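Local coordinates for cellulase (PDB 5E09), which hydrolyses internal beta-1,4-glucosidic linkages of cellulose, as a halophilic family 5 glycoside hydrolase carrying additional modules that probably help it bind polysaccharide, at residues L142-V147 / T186-V191; V223-F228 / Q246-D251; R339-E344 / L363-N368; A451-D456 / G493-T498. All coordinates share one frame; numbering follows the deposited sequence.

Interaction 1: residues L142-V147 / T186-V191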
loop_
_atom_site.group_PDB
_atom_site.type_symbol
_atom_site.label_atom_id
_atom_site.label_comp_id
_atom_site.label_asym_id
_atom_site.label_seq_id
_atom_site.Cartn_x
_atom_site.Cartn_y
_atom_site.Cartn_z
ATOM N N LEU A 142 -7.176 -3.625 23.954
ATOM C CA LEU A 142 -6.525 -4.712 23.227
ATOM C C LEU A 142 -7.587 -5.664 22.672
ATOM O O LEU A 142 -8.463 -6.133 23.402
ATOM C CB LEU A 142 -5.544 -5.463 24.127
ATOM C CG LEU A 142 -4.983 -6.783 23.599
ATOM C CD1 LEU A 142 -4.067 -6.544 22.406
ATOM C CD2 LEU A 142 -4.245 -7.516 24.704
HETATM N N MSE A 143 -7.509 -5.928 21.373
HETATM C CA MSE A 143 -8.466 -6.779 20.683
HETATM C C MSE A 143 -7.733 -7.881 19.917
HETATM O O MSE A 143 -6.565 -7.724 19.542
HETATM C CB MSE A 143 -9.324 -5.947 19.729
HETATM C CG MSE A 143 -8.574 -5.473 18.479
HETATM SE SE MSE A 143 -9.423 -3.939 17.638
HETATM C CE MSE A 143 -8.636 -2.541 18.749
ATOM N N PHE A 144 -8.428 -8.990 19.684
ATOM C CA PHE A 144 -7.857 -10.145 18.989
ATOM C C PHE A 144 -8.487 -10.323 17.618
ATOM O O PHE A 144 -9.710 -10.232 17.499
ATOM C CB PHE A 144 -8.077 -11.428 19.798
ATOM C CG PHE A 144 -7.441 -11.427 21.156
ATOM C CD1 PHE A 144 -6.330 -10.642 21.429
ATOM C CD2 PHE A 144 -7.943 -12.241 22.163
ATOM C CE1 PHE A 144 -5.737 -10.662 22.690
ATOM C CE2 PHE A 144 -7.356 -12.262 23.420
ATOM C CZ PHE A 144 -6.250 -11.470 23.682
ATOM N N GLU A 145 -7.679 -10.572 16.583
ATOM C CA GLU A 145 -8.248 -11.046 15.320
ATOM C C GLU A 145 -7.774 -12.467 15.032
ATOM O O GLU A 145 -6.596 -12.802 15.210
ATOM C CB GLU A 145 -7.931 -10.118 14.133
ATOM C CG GLU A 145 -6.490 -9.832 13.912
ATOM C CD GLU A 145 -6.175 -9.273 12.525
ATOM O OE1 GLU A 145 -6.866 -9.613 11.537
ATOM O OE2 GLU A 145 -5.218 -8.478 12.426
ATOM N N SER A 146 -8.717 -13.289 14.582
ATOM C CA SER A 146 -8.552 -14.741 14.538
ATOM C C SER A 146 -7.365 -15.213 13.715
ATOM O O SER A 146 -6.564 -16.018 14.188
ATOM C CB SER A 146 -9.821 -15.385 13.992
ATOM O OG SER A 146 -10.077 -14.916 12.683
ATOM N N VAL A 147 -7.265 -14.720 12.485
ATOM C CA VAL A 147 -6.225 -15.152 11.554
ATOM C C VAL A 147 -6.100 -14.149 10.410
ATOM O O VAL A 147 -7.105 -13.640 9.912
ATOM C CB VAL A 147 -6.528 -16.560 10.990
ATOM C CG1 VAL A 147 -8.001 -16.668 10.588
ATOM C CG2 VAL A 147 -5.613 -16.898 9.814
ATOM N N THR A 186 -13.999 -11.698 28.300
ATOM C CA THR A 186 -15.436 -11.935 28.192
ATOM C C THR A 186 -16.124 -10.913 27.286
ATOM O O THR A 186 -17.029 -11.265 26.526
ATOM C CB THR A 186 -16.103 -11.928 29.588
ATOM O OG1 THR A 186 -15.474 -12.914 30.420
ATOM C CG2 THR A 186 -17.597 -12.234 29.480
ATOM N N GLU A 187 -15.699 -9.654 27.352
ATOM C CA GLU A 187 -16.243 -8.657 26.441
ATOM C C GLU A 187 -15.156 -7.992 25.619
ATOM O O GLU A 187 -15.380 -6.923 25.061
ATOM C CB GLU A 187 -17.051 -7.598 27.192
ATOM C CG GLU A 187 -17.739 -8.112 28.443
ATOM C CD GLU A 187 -18.642 -7.066 29.076
ATOM O OE1 GLU A 187 -18.261 -5.874 29.065
ATOM O OE2 GLU A 187 -19.734 -7.434 29.571
ATOM N N ARG A 188 -13.992 -8.633 25.533
ATOM C CA ARG A 188 -12.943 -8.182 24.628
ATOM C C ARG A 188 -13.457 -8.150 23.188
ATOM O O ARG A 188 -14.030 -9.123 22.714
ATOM C CB ARG A 188 -11.717 -9.087 24.727
ATOM C CG ARG A 188 -10.543 -8.582 23.922
ATOM C CD ARG A 188 -9.277 -9.357 24.220
ATOM N NE ARG A 188 -9.037 -9.520 25.651
ATOM C CZ ARG A 188 -8.543 -8.576 26.447
ATOM N NH1 ARG A 188 -8.254 -7.368 25.973
ATOM N NH2 ARG A 188 -8.349 -8.837 27.732
ATOM N N PRO A 189 -13.282 -7.016 22.495
ATOM C CA PRO A 189 -13.655 -6.959 21.081
ATOM C C PRO A 189 -12.868 -7.967 20.245
ATOM O O PRO A 189 -11.667 -8.147 20.435
ATOM C CB PRO A 189 -13.317 -5.519 20.696
ATOM C CG PRO A 189 -13.516 -4.766 21.974
ATOM C CD PRO A 189 -12.976 -5.680 23.035
ATOM N N LEU A 190 -13.572 -8.641 19.348
ATOM C CA LEU A 190 -12.984 -9.686 18.526
ATOM C C LEU A 190 -13.087 -9.281 17.075
ATOM O O LEU A 190 -14.099 -8.737 16.655
ATOM C CB LEU A 190 -13.685 -11.020 18.761
ATOM C CG LEU A 190 -13.546 -11.596 20.166
ATOM C CD1 LEU A 190 -14.300 -12.918 20.270
ATOM C CD2 LEU A 190 -12.077 -11.771 20.525
ATOM N N VAL A 191 -12.036 -9.538 16.311
ATOM C CA VAL A 191 -11.986 -9.089 14.933
ATOM C C VAL A 191 -11.957 -10.302 14.004
ATOM O O VAL A 191 -11.085 -11.159 14.119
ATOM C CB VAL A 191 -10.755 -8.181 14.690
ATOM C CG1 VAL A 191 -10.701 -7.723 13.247
ATOM C CG2 VAL A 191 -10.777 -6.980 15.626
#
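In the closed parallel barrel of this glycoside hydrolase, Phe144 and Glu145 on strand 142-145 pair with Leu190 and Val191 on strand 190-193, and the junction illustrates how backbone and side chains together join adjacent barrel strands. Val191 N donates to Phe144 O at 2.7 Å. One step on, Ser146 N bonds Val191 O at 3.2 Å, whereas the bond from Phe144 N to Pro189 O, 3.4 Å long, is weak. Ahead of the second strand, Arg188 reaches across. With CG opposite the backbone N (chi1 -174°) and a bend at chi3, its CD comes over one face of the Phe144 ring in a CH-pi contact, 3.7 Å from the ring centroid. Beyond CD, NH1 of Arg188 gives a hydrogen bond of 2.9 Å to Leu142 O, which lies in the guanidinium plane. Asn185 and the carbonyls of His138 and Ser139 also bind this buried group, so its rotation is fixed from several directions. On the face bearing Glu145 and Val191, the two CB atoms of these residues approach to 3.5 Å, while the Glu145 carboxylate leads off to a salt bridge with Arg59. Val191 CG2 also meets the selenium of Met143, a selenomethionine, at 3.9 Å. Helix 161-181 connects the strands and lays Phe174 on Phe144 and Leu190, completing the right-handed beta-alpha-beta crossover of a TIM barrel.

Interaction 2: residues V223-F228 / Q246-D251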
loop_
_atom_site.group_PDB
_atom_site.type_symbol
_atom_site.label_atom_id
_atom_site.label_comp_id
_atom_site.label_asym_id
_atom_site.label_seq_id
_atom_site.Cartn_x
_atom_site.Cartn_y
_atom_site.Cartn_z
ATOM N N VAL A 223 -11.425 -6.224 6.656
ATOM C CA VAL A 223 -11.027 -6.534 5.288
ATOM C C VAL A 223 -9.734 -5.800 4.961
ATOM O O VAL A 223 -9.298 -4.926 5.717
ATOM C CB VAL A 223 -12.121 -6.166 4.260
ATOM C CG1 VAL A 223 -13.299 -7.122 4.373
ATOM C CG2 VAL A 223 -12.581 -4.727 4.436
ATOM N N HIS A 224 -9.122 -6.179 3.844
ATOM C CA HIS A 224 -7.884 -5.567 3.381
ATOM C C HIS A 224 -8.095 -4.992 1.990
ATOM O O HIS A 224 -8.950 -5.467 1.248
ATOM C CB HIS A 224 -6.738 -6.582 3.360
ATOM C CG HIS A 224 -6.297 -7.026 4.718
ATOM N ND1 HIS A 224 -5.330 -7.995 4.908
ATOM C CD2 HIS A 224 -6.686 -6.640 5.955
ATOM C CE1 HIS A 224 -5.148 -8.183 6.198
ATOM N NE2 HIS A 224 -5.958 -7.377 6.860
ATOM N N TYR A 225 -7.313 -3.979 1.632
ATOM C CA TYR A 225 -7.451 -3.358 0.319
ATOM C C TYR A 225 -6.138 -2.748 -0.160
ATOM O O TYR A 225 -5.503 -1.983 0.553
ATOM C CB TYR A 225 -8.539 -2.286 0.349
ATOM C CG TYR A 225 -8.876 -1.762 -1.021
ATOM C CD1 TYR A 225 -9.661 -2.512 -1.890
ATOM C CD2 TYR A 225 -8.402 -0.531 -1.457
ATOM C CE1 TYR A 225 -9.972 -2.050 -3.146
ATOM C CE2 TYR A 225 -8.708 -0.059 -2.717
ATOM C CZ TYR A 225 -9.497 -0.822 -3.556
ATOM O OH TYR A 225 -9.811 -0.361 -4.811
ATOM N N TYR A 226 -5.742 -3.080 -1.383
ATOM C CA TYR A 226 -4.447 -2.648 -1.896
ATOM C C TYR A 226 -4.561 -2.014 -3.269
ATOM O O TYR A 226 -3.571 -1.876 -3.982
ATOM C CB TYR A 226 -3.476 -3.825 -1.937
ATOM C CG TYR A 226 -2.901 -4.139 -0.580
ATOM C CD1 TYR A 226 -1.771 -3.471 -0.118
ATOM C CD2 TYR A 226 -3.496 -5.083 0.250
ATOM C CE1 TYR A 226 -1.242 -3.739 1.133
ATOM C CE2 TYR A 226 -2.975 -5.358 1.504
ATOM C CZ TYR A 226 -1.847 -4.682 1.939
ATOM O OH TYR A 226 -1.314 -4.952 3.181
ATOM N N GLY A 227 -5.781 -1.636 -3.630
ATOM C CA GLY A 227 -6.024 -0.888 -4.844
ATOM C C GLY A 227 -6.297 -1.762 -6.046
ATOM O O GLY A 227 -5.828 -2.900 -6.126
ATOM N N PHE A 228 -7.076 -1.212 -6.973
ATOM C CA PHE A 228 -7.307 -1.812 -8.273
ATOM C C PHE A 228 -5.984 -2.314 -8.851
ATOM O O PHE A 228 -5.071 -1.530 -9.114
ATOM C CB PHE A 228 -7.972 -0.797 -9.200
ATOM C CG PHE A 228 -8.329 -1.343 -10.544
ATOM C CD1 PHE A 228 -9.150 -2.453 -10.659
ATOM C CD2 PHE A 228 -7.861 -0.735 -11.700
ATOM C CE1 PHE A 228 -9.490 -2.960 -11.904
ATOM C CE2 PHE A 228 -8.195 -1.236 -12.952
ATOM C CZ PHE A 228 -9.011 -2.350 -13.053
ATOM N N GLN A 246 -10.681 4.545 -9.228
ATOM C CA GLN A 246 -11.629 5.268 -8.387
ATOM C C GLN A 246 -12.913 4.468 -8.195
ATOM O O GLN A 246 -13.411 4.314 -7.072
ATOM C CB GLN A 246 -11.936 6.633 -9.005
ATOM C CG GLN A 246 -10.688 7.463 -9.287
ATOM C CD GLN A 246 -10.995 8.820 -9.890
ATOM O OE1 GLN A 246 -11.109 8.960 -11.105
ATOM N NE2 GLN A 246 -11.120 9.829 -9.040
ATOM N N GLN A 247 -13.428 3.941 -9.301
ATOM C CA GLN A 247 -14.678 3.199 -9.292
ATOM C C GLN A 247 -14.537 1.919 -8.489
ATOM O O GLN A 247 -15.480 1.503 -7.815
ATOM C CB GLN A 247 -15.135 2.879 -10.713
ATOM C CG GLN A 247 -16.594 2.460 -10.796
ATOM C CD GLN A 247 -17.530 3.518 -10.236
ATOM O OE1 GLN A 247 -17.424 4.696 -10.576
ATOM N NE2 GLN A 247 -18.447 3.104 -9.366
ATOM N N ASP A 248 -13.358 1.302 -8.562
ATOM C CA ASP A 248 -13.087 0.102 -7.778
ATOM C C ASP A 248 -13.150 0.415 -6.288
ATOM O O ASP A 248 -13.714 -0.359 -5.497
ATOM C CB ASP A 248 -11.728 -0.489 -8.132
ATOM C CG ASP A 248 -11.523 -1.855 -7.519
ATOM O OD1 ASP A 248 -12.134 -2.822 -8.024
ATOM O OD2 ASP A 248 -10.763 -1.960 -6.528
ATOM N N ILE A 249 -12.579 1.553 -5.901
ATOM C CA ILE A 249 -12.717 1.993 -4.508
ATOM C C ILE A 249 -14.193 2.183 -4.098
ATOM O O ILE A 249 -14.667 1.638 -3.072
ATOM C CB ILE A 249 -11.950 3.302 -4.270
ATOM C CG1 ILE A 249 -10.444 3.052 -4.412
ATOM C CG2 ILE A 249 -12.295 3.887 -2.907
ATOM C CD1 ILE A 249 -9.608 4.306 -4.458
ATOM N N ILE A 250 -14.916 2.942 -4.916
ATOM C CA ILE A 250 -16.312 3.262 -4.631
ATOM C C ILE A 250 -17.177 2.009 -4.498
ATOM O O ILE A 250 -17.895 1.858 -3.511
ATOM C CB ILE A 250 -16.899 4.185 -5.717
ATOM C CG1 ILE A 250 -16.334 5.597 -5.560
ATOM C CG2 ILE A 250 -18.419 4.222 -5.636
ATOM C CD1 ILE A 250 -16.868 6.574 -6.569
ATOM N N ASP A 251 -17.097 1.113 -5.478
ATOM C CA ASP A 251 -17.867 -0.129 -5.451
ATOM C C ASP A 251 -17.500 -0.985 -4.240
ATOM O O ASP A 251 -18.385 -1.423 -3.469
ATOM C CB ASP A 251 -17.648 -0.933 -6.740
ATOM C CG ASP A 251 -18.147 -0.204 -7.983
ATOM O OD1 ASP A 251 -18.920 0.769 -7.845
ATOM O OD2 ASP A 251 -17.773 -0.610 -9.105
#
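Asp248, on helix 243-261 of the TIM barrel, meets Tyr225 of strand 219-225 and Phe228 just beyond it, a compact case of a barrel helix fastened to the strand that precedes it. The aspartate can be followed outward. Its CB lies 3.9 Å from Phe228 CB, so the two side chains touch at their roots, crossing at about a right angle. CG, held opposite the backbone N (chi1 -170°), stands 4.0 Å from Phe228 CD1. Of the two oxygens, OD1 stays beside that same ring carbon, while OD2 turns to the phenol and accepts the Tyr225 OH proton at 2.5 Å. It does so with its anti lone pair, the one directed away from OD1, and it lies at the edge of the Tyr225 ring, whose plane is 22° from that of the carboxylate. Such a short bond would probably help to keep the carboxylate ionised and fix its rotation. The tyrosine is itself positioned: Gly227 N sits over one face of its ring, and Phe253 meets it edge to face. At the backbone angles of Gly227, a side chain would press on the carbonyl of Tyr226. The chain then reaches Phe228, the N-cap of helix 229-232. Nearby, His224 ND1 is hydrogen-bonded to Glu149 and Tyr226 OH to Glu271, at the C-terminal strand ends where TIM-barrel enzymes carry their active sites. Ile249 finishes the contact, its CG1 lying 3.9 Å from Tyr225 CE2 and 3.5 Å from the hydroxyl oxygen OH of Tyr225.

Interaction 3: residues R339-E344 / L363-N368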
loop_
_atom_site.group_PDB
_atom_site.type_symbol
_atom_site.label_atom_id
_atom_site.label_comp_id
_atom_site.label_asym_id
_atom_site.label_seq_id
_atom_site.Cartn_x
_atom_site.Cartn_y
_atom_site.Cartn_z
ATOM N N ARG A 339 -10.842 16.558 2.716
ATOM C CA ARG A 339 -10.285 16.461 1.372
ATOM C C ARG A 339 -9.212 17.511 1.086
ATOM O O ARG A 339 -9.295 18.643 1.565
ATOM C CB ARG A 339 -11.407 16.570 0.334
ATOM C CG ARG A 339 -12.457 15.476 0.463
ATOM C CD ARG A 339 -13.046 15.101 -0.889
ATOM N NE ARG A 339 -12.042 14.527 -1.784
ATOM C CZ ARG A 339 -12.295 14.132 -3.027
ATOM N NH1 ARG A 339 -13.522 14.248 -3.523
ATOM N NH2 ARG A 339 -11.324 13.620 -3.774
ATOM N N SER A 340 -8.204 17.114 0.312
ATOM C CA SER A 340 -7.180 18.026 -0.187
ATOM C C SER A 340 -7.375 18.253 -1.673
ATOM O O SER A 340 -7.803 17.350 -2.394
ATOM C CB SER A 340 -5.771 17.481 0.065
ATOM O OG SER A 340 -5.496 17.391 1.446
ATOM N N ALA A 341 -7.060 19.457 -2.133
ATOM C CA ALA A 341 -7.035 19.716 -3.560
ATOM C C ALA A 341 -5.846 18.982 -4.165
ATOM O O ALA A 341 -4.821 18.774 -3.506
ATOM C CB ALA A 341 -6.954 21.206 -3.846
ATOM N N THR A 342 -5.996 18.565 -5.413
ATOM C CA THR A 342 -4.904 17.936 -6.130
ATOM C C THR A 342 -4.814 18.611 -7.489
ATOM O O THR A 342 -5.485 19.615 -7.729
ATOM C CB THR A 342 -5.109 16.408 -6.281
ATOM O OG1 THR A 342 -6.288 16.150 -7.053
ATOM C CG2 THR A 342 -5.263 15.743 -4.919
ATOM N N ALA A 343 -3.982 18.073 -8.370
ATOM C CA ALA A 343 -3.912 18.552 -9.744
ATOM C C ALA A 343 -3.689 17.366 -10.679
ATOM O O ALA A 343 -3.393 16.263 -10.224
ATOM C CB ALA A 343 -2.808 19.583 -9.900
ATOM N N GLU A 344 -3.828 17.596 -11.983
ATOM C CA GLU A 344 -3.692 16.536 -12.977
ATOM C C GLU A 344 -2.309 15.887 -12.936
ATOM O O GLU A 344 -2.128 14.764 -13.401
ATOM C CB GLU A 344 -3.967 17.081 -14.378
ATOM C CG GLU A 344 -3.039 18.213 -14.788
ATOM C CD GLU A 344 -3.357 18.765 -16.165
ATOM O OE1 GLU A 344 -4.021 18.057 -16.955
ATOM O OE2 GLU A 344 -2.943 19.911 -16.456
ATOM N N LEU A 363 -6.310 21.994 -11.922
ATOM C CA LEU A 363 -6.443 21.705 -10.505
ATOM C C LEU A 363 -7.695 20.870 -10.258
ATOM O O LEU A 363 -8.674 20.984 -10.992
ATOM C CB LEU A 363 -6.510 23.007 -9.701
ATOM C CG LEU A 363 -5.262 23.529 -8.988
ATOM C CD1 LEU A 363 -3.996 23.330 -9.820
ATOM C CD2 LEU A 363 -5.462 25.004 -8.638
ATOM N N HIS A 364 -7.650 20.016 -9.240
ATOM C CA HIS A 364 -8.842 19.339 -8.740
ATOM C C HIS A 364 -9.082 19.844 -7.334
ATOM O O HIS A 364 -8.490 19.337 -6.385
ATOM C CB HIS A 364 -8.687 17.814 -8.725
ATOM C CG HIS A 364 -8.190 17.237 -10.011
ATOM N ND1 HIS A 364 -8.750 17.545 -11.236
ATOM C CD2 HIS A 364 -7.199 16.351 -10.266
ATOM C CE1 HIS A 364 -8.114 16.886 -12.184
ATOM N NE2 HIS A 364 -7.168 16.151 -11.623
ATOM N N LEU A 365 -9.949 20.839 -7.204
ATOM C CA LEU A 365 -10.077 21.571 -5.950
ATOM C C LEU A 365 -10.736 20.746 -4.847
ATOM O O LEU A 365 -10.460 20.958 -3.665
ATOM C CB LEU A 365 -10.856 22.869 -6.183
ATOM C CG LEU A 365 -10.094 23.894 -7.027
ATOM C CD1 LEU A 365 -10.966 25.101 -7.324
ATOM C CD2 LEU A 365 -8.800 24.317 -6.335
ATOM N N HIS A 366 -11.593 19.806 -5.241
ATOM C CA HIS A 366 -12.294 18.938 -4.291
ATOM C C HIS A 366 -13.003 19.742 -3.197
ATOM O O HIS A 366 -12.954 19.381 -2.020
ATOM C CB HIS A 366 -11.321 17.936 -3.650
ATOM C CG HIS A 366 -10.706 16.975 -4.624
ATOM N ND1 HIS A 366 -9.425 16.485 -4.476
ATOM C CD2 HIS A 366 -11.201 16.408 -5.750
ATOM C CE1 HIS A 366 -9.156 15.660 -5.475
ATOM N NE2 HIS A 366 -10.215 15.597 -6.259
ATOM N N GLY A 367 -13.646 20.838 -3.590
ATOM C CA GLY A 367 -14.389 21.657 -2.649
ATOM C C GLY A 367 -13.547 22.678 -1.901
ATOM O O GLY A 367 -14.069 23.443 -1.091
ATOM N N ASN A 368 -12.245 22.692 -2.163
ATOM C CA ASN A 368 -11.357 23.664 -1.533
ATOM C C ASN A 368 -11.132 24.865 -2.432
ATOM O O ASN A 368 -11.637 24.914 -3.552
ATOM C CB ASN A 368 -10.014 23.024 -1.176
ATOM C CG ASN A 368 -10.144 21.957 -0.112
ATOM O OD1 ASN A 368 -10.977 22.066 0.786
ATOM N ND2 ASN A 368 -9.322 20.911 -0.211
#
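Thr342 O accepts the shortest polar bond here, 2.7 Å from His364 N, and Thr342 N returns one of 2.8 Å to His364 O, making the hydrogen-bonded pair of an antiparallel sheet in the X2 module, an E-set fold. Strand 359-364 then enters a type I' turn, Leu365 to Asn368, whose His366 and Asn368 side chains grip the residues leading into strand 342-343. His366 ND1 donates to Ser340 O at 2.8 Å, the oxygen lying in the ring plane. The guanidinium of Arg339 lies flat on one face of the same ring, centres 3.8 Å apart and planes at 16°, with NH2 over the middle; His364 O is on the opposite face. A leucine in place of His366 would probably leave Ser340 O without this donor and the guanidinium without the flat ring beneath it. Arg339 NE makes a salt bridge to Glu294 of helix 286-302, so the stack also ties the module to the barrel. Thr342 OG1 lies at the edge of the His364 ring, 3.3 Å from CD2. Asn368 ND2 completes the grip, approaching Arg339 O at 2.9 Å from above the carbonyl plane along a nearly straight N-H...O line of 172°.

Interaction 4: residues A451-D456 / G493-T498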
loop_
_atom_site.group_PDB
_atom_site.type_symbol
_atom_site.label_atom_id
_atom_site.label_comp_id
_atom_site.label_asym_id
_atom_site.label_seq_id
_atom_site.Cartn_x
_atom_site.Cartn_y
_atom_site.Cartn_z
ATOM N N ALA A 451 21.269 5.186 -20.362
ATOM C CA ALA A 451 20.164 6.112 -20.552
ATOM C C ALA A 451 20.535 7.540 -20.199
ATOM O O ALA A 451 21.145 7.800 -19.163
ATOM C CB ALA A 451 18.969 5.670 -19.725
ATOM N N HIS A 452 20.168 8.464 -21.077
ATOM C CA HIS A 452 20.242 9.880 -20.772
ATOM C C HIS A 452 18.826 10.353 -20.494
ATOM O O HIS A 452 18.072 10.665 -21.419
ATOM C CB HIS A 452 20.874 10.665 -21.922
ATOM C CG HIS A 452 22.276 10.249 -22.238
ATOM N ND1 HIS A 452 23.350 10.583 -21.439
ATOM C CD2 HIS A 452 22.783 9.530 -23.267
ATOM C CE1 HIS A 452 24.456 10.085 -21.962
ATOM N NE2 HIS A 452 24.140 9.441 -23.071
ATOM N N PHE A 453 18.459 10.378 -19.217
ATOM C CA PHE A 453 17.091 10.677 -18.818
ATOM C C PHE A 453 16.741 12.144 -19.059
ATOM O O PHE A 453 15.573 12.480 -19.303
ATOM C CB PHE A 453 16.872 10.312 -17.345
ATOM C CG PHE A 453 16.905 8.827 -17.078
ATOM C CD1 PHE A 453 15.853 8.015 -17.474
ATOM C CD2 PHE A 453 17.983 8.246 -16.433
ATOM C CE1 PHE A 453 15.876 6.654 -17.235
ATOM C CE2 PHE A 453 18.016 6.882 -16.189
ATOM C CZ PHE A 453 16.962 6.086 -16.592
ATOM N N ASN A 454 17.752 13.005 -18.987
ATOM C CA ASN A 454 17.586 14.422 -19.293
ATOM C C ASN A 454 16.433 15.087 -18.539
ATOM O O ASN A 454 15.625 15.799 -19.132
ATOM C CB ASN A 454 17.389 14.601 -20.802
ATOM C CG ASN A 454 18.621 14.220 -21.590
ATOM O OD1 ASN A 454 19.734 14.272 -21.068
ATOM N ND2 ASN A 454 18.436 13.841 -22.854
ATOM N N GLY A 455 16.351 14.839 -17.236
ATOM C CA GLY A 455 15.326 15.452 -16.407
ATOM C C GLY A 455 13.951 14.815 -16.517
ATOM O O GLY A 455 12.999 15.268 -15.889
ATOM N N ASP A 456 13.841 13.756 -17.309
ATOM C CA ASP A 456 12.553 13.097 -17.501
ATOM C C ASP A 456 12.476 11.821 -16.655
ATOM O O ASP A 456 13.482 11.384 -16.101
ATOM C CB ASP A 456 12.341 12.783 -18.982
ATOM C CG ASP A 456 10.888 12.849 -19.389
ATOM O OD1 ASP A 456 10.013 12.748 -18.501
ATOM O OD2 ASP A 456 10.626 12.990 -20.603
ATOM N N GLY A 493 22.250 6.209 -14.324
ATOM C CA GLY A 493 21.945 6.551 -15.702
ATOM C C GLY A 493 21.699 5.350 -16.595
ATOM O O GLY A 493 22.317 5.228 -17.656
ATOM N N GLU A 494 20.806 4.455 -16.176
ATOM C CA GLU A 494 20.528 3.271 -16.989
ATOM C C GLU A 494 19.124 2.728 -16.760
ATOM O O GLU A 494 18.487 3.052 -15.772
ATOM C CB GLU A 494 21.556 2.174 -16.697
ATOM C CG GLU A 494 21.530 1.683 -15.252
ATOM C CD GLU A 494 22.617 0.666 -14.943
ATOM O OE1 GLU A 494 23.546 0.499 -15.767
ATOM O OE2 GLU A 494 22.539 0.030 -13.870
ATOM N N ILE A 495 18.647 1.912 -17.693
ATOM C CA ILE A 495 17.414 1.165 -17.500
ATOM C C ILE A 495 17.720 -0.326 -17.532
ATOM O O ILE A 495 18.146 -0.859 -18.553
ATOM C CB ILE A 495 16.353 1.485 -18.571
ATOM C CG1 ILE A 495 15.984 2.970 -18.537
ATOM C CG2 ILE A 495 15.115 0.634 -18.345
ATOM C CD1 ILE A 495 15.038 3.387 -19.648
ATOM N N VAL A 496 17.510 -0.995 -16.407
ATOM C CA VAL A 496 17.759 -2.427 -16.308
ATOM C C VAL A 496 16.612 -3.221 -16.924
ATOM O O VAL A 496 15.448 -2.910 -16.692
ATOM C CB VAL A 496 17.945 -2.861 -14.834
ATOM C CG1 VAL A 496 18.074 -4.376 -14.726
ATOM C CG2 VAL A 496 19.152 -2.169 -14.223
ATOM N N ILE A 497 16.941 -4.228 -17.726
ATOM C CA ILE A 497 15.947 -5.200 -18.169
ATOM C C ILE A 497 16.237 -6.526 -17.463
ATOM O O ILE A 497 17.322 -7.092 -17.612
ATOM C CB ILE A 497 15.962 -5.389 -19.690
ATOM C CG1 ILE A 497 15.922 -4.033 -20.398
ATOM C CG2 ILE A 497 14.776 -6.235 -20.125
ATOM C CD1 ILE A 497 14.596 -3.296 -20.232
ATOM N N THR A 498 15.267 -7.009 -16.691
ATOM C CA THR A 498 15.493 -8.103 -15.745
ATOM C C THR A 498 15.545 -9.498 -16.370
ATOM O O THR A 498 15.100 -9.711 -17.501
ATOM C CB THR A 498 14.407 -8.120 -14.657
ATOM O OG1 THR A 498 13.131 -8.373 -15.256
ATOM C CG2 THR A 498 14.366 -6.795 -13.923
#
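A G1 beta bulge at Gly493 and Glu494, both facing Val489, is where Ala451 and Phe453 meet the neighbouring strand, a worked example of an aromatic ring packed edge-on against an irregularity in a sheet. Ala451 N donates to Gly493 O at 2.9 Å, approaching from above the carbonyl plane. The glycine adopts the positive phi expected at the first position of such a bulge; a CB there would come close to Ala451 O. Two residues after Ala451, Phe453 begins a type I' turn that runs to Asp456, closed by Asp456 N bonding Phe453 O at 2.9 Å. With its CG opposite the carbonyl carbon (chi1 -69°), the ring folds back alongside the strand it has just left, and Ala451 CB lies over one of its faces. The rim of the ring points at the bulge: Glu494 O lies in the ring plane, 3.5 Å from CZ of Phe453, and Gly493 CA is at the edge, 4.0 Å from CE2 of Phe453. Ile495 adds an apolar contact, its CG1 being 3.8 Å from Phe453 CZ and 4.2 Å from Ala451 CB. Replacing Phe453 by alanine is likely to open a gap beside the bulge and deprive Ile495 CG1 of its aromatic neighbour. Tyr490 also meets the Phe453 ring, and Val458 of strand 458-465 touches both Phe453 and Ile495. In the antiparallel sheet, strand 447-452 lies between strands 436-443 and 494-497; strand 486-489 borders 494-497 at the sheet's edge, and helix 499-502, capped by Thr498, follows 494-497 in the chain.

The four contacts follow one another along the chain without interleaving, and they sample each module of the enzyme. Interactions 1 and 2 share the catalytic barrel: strands 190-193 and 219-225 are neighbours in its sheet, and the contact centres are about 25 Å apart. Interaction 3 belongs to the X2 module, yet its centre is only about 20 Å from that of interaction 2; helix 286-302 touches both, through Ile249 in one and Arg339 in the other. Interaction 4 lies in the C-terminal carbohydrate-binding domain, its centre about 50 Å from that of interaction 1 and across the chain's centre from it. The principle is modular: each domain is built on its own strands, and helix 286-302 bridges the first two.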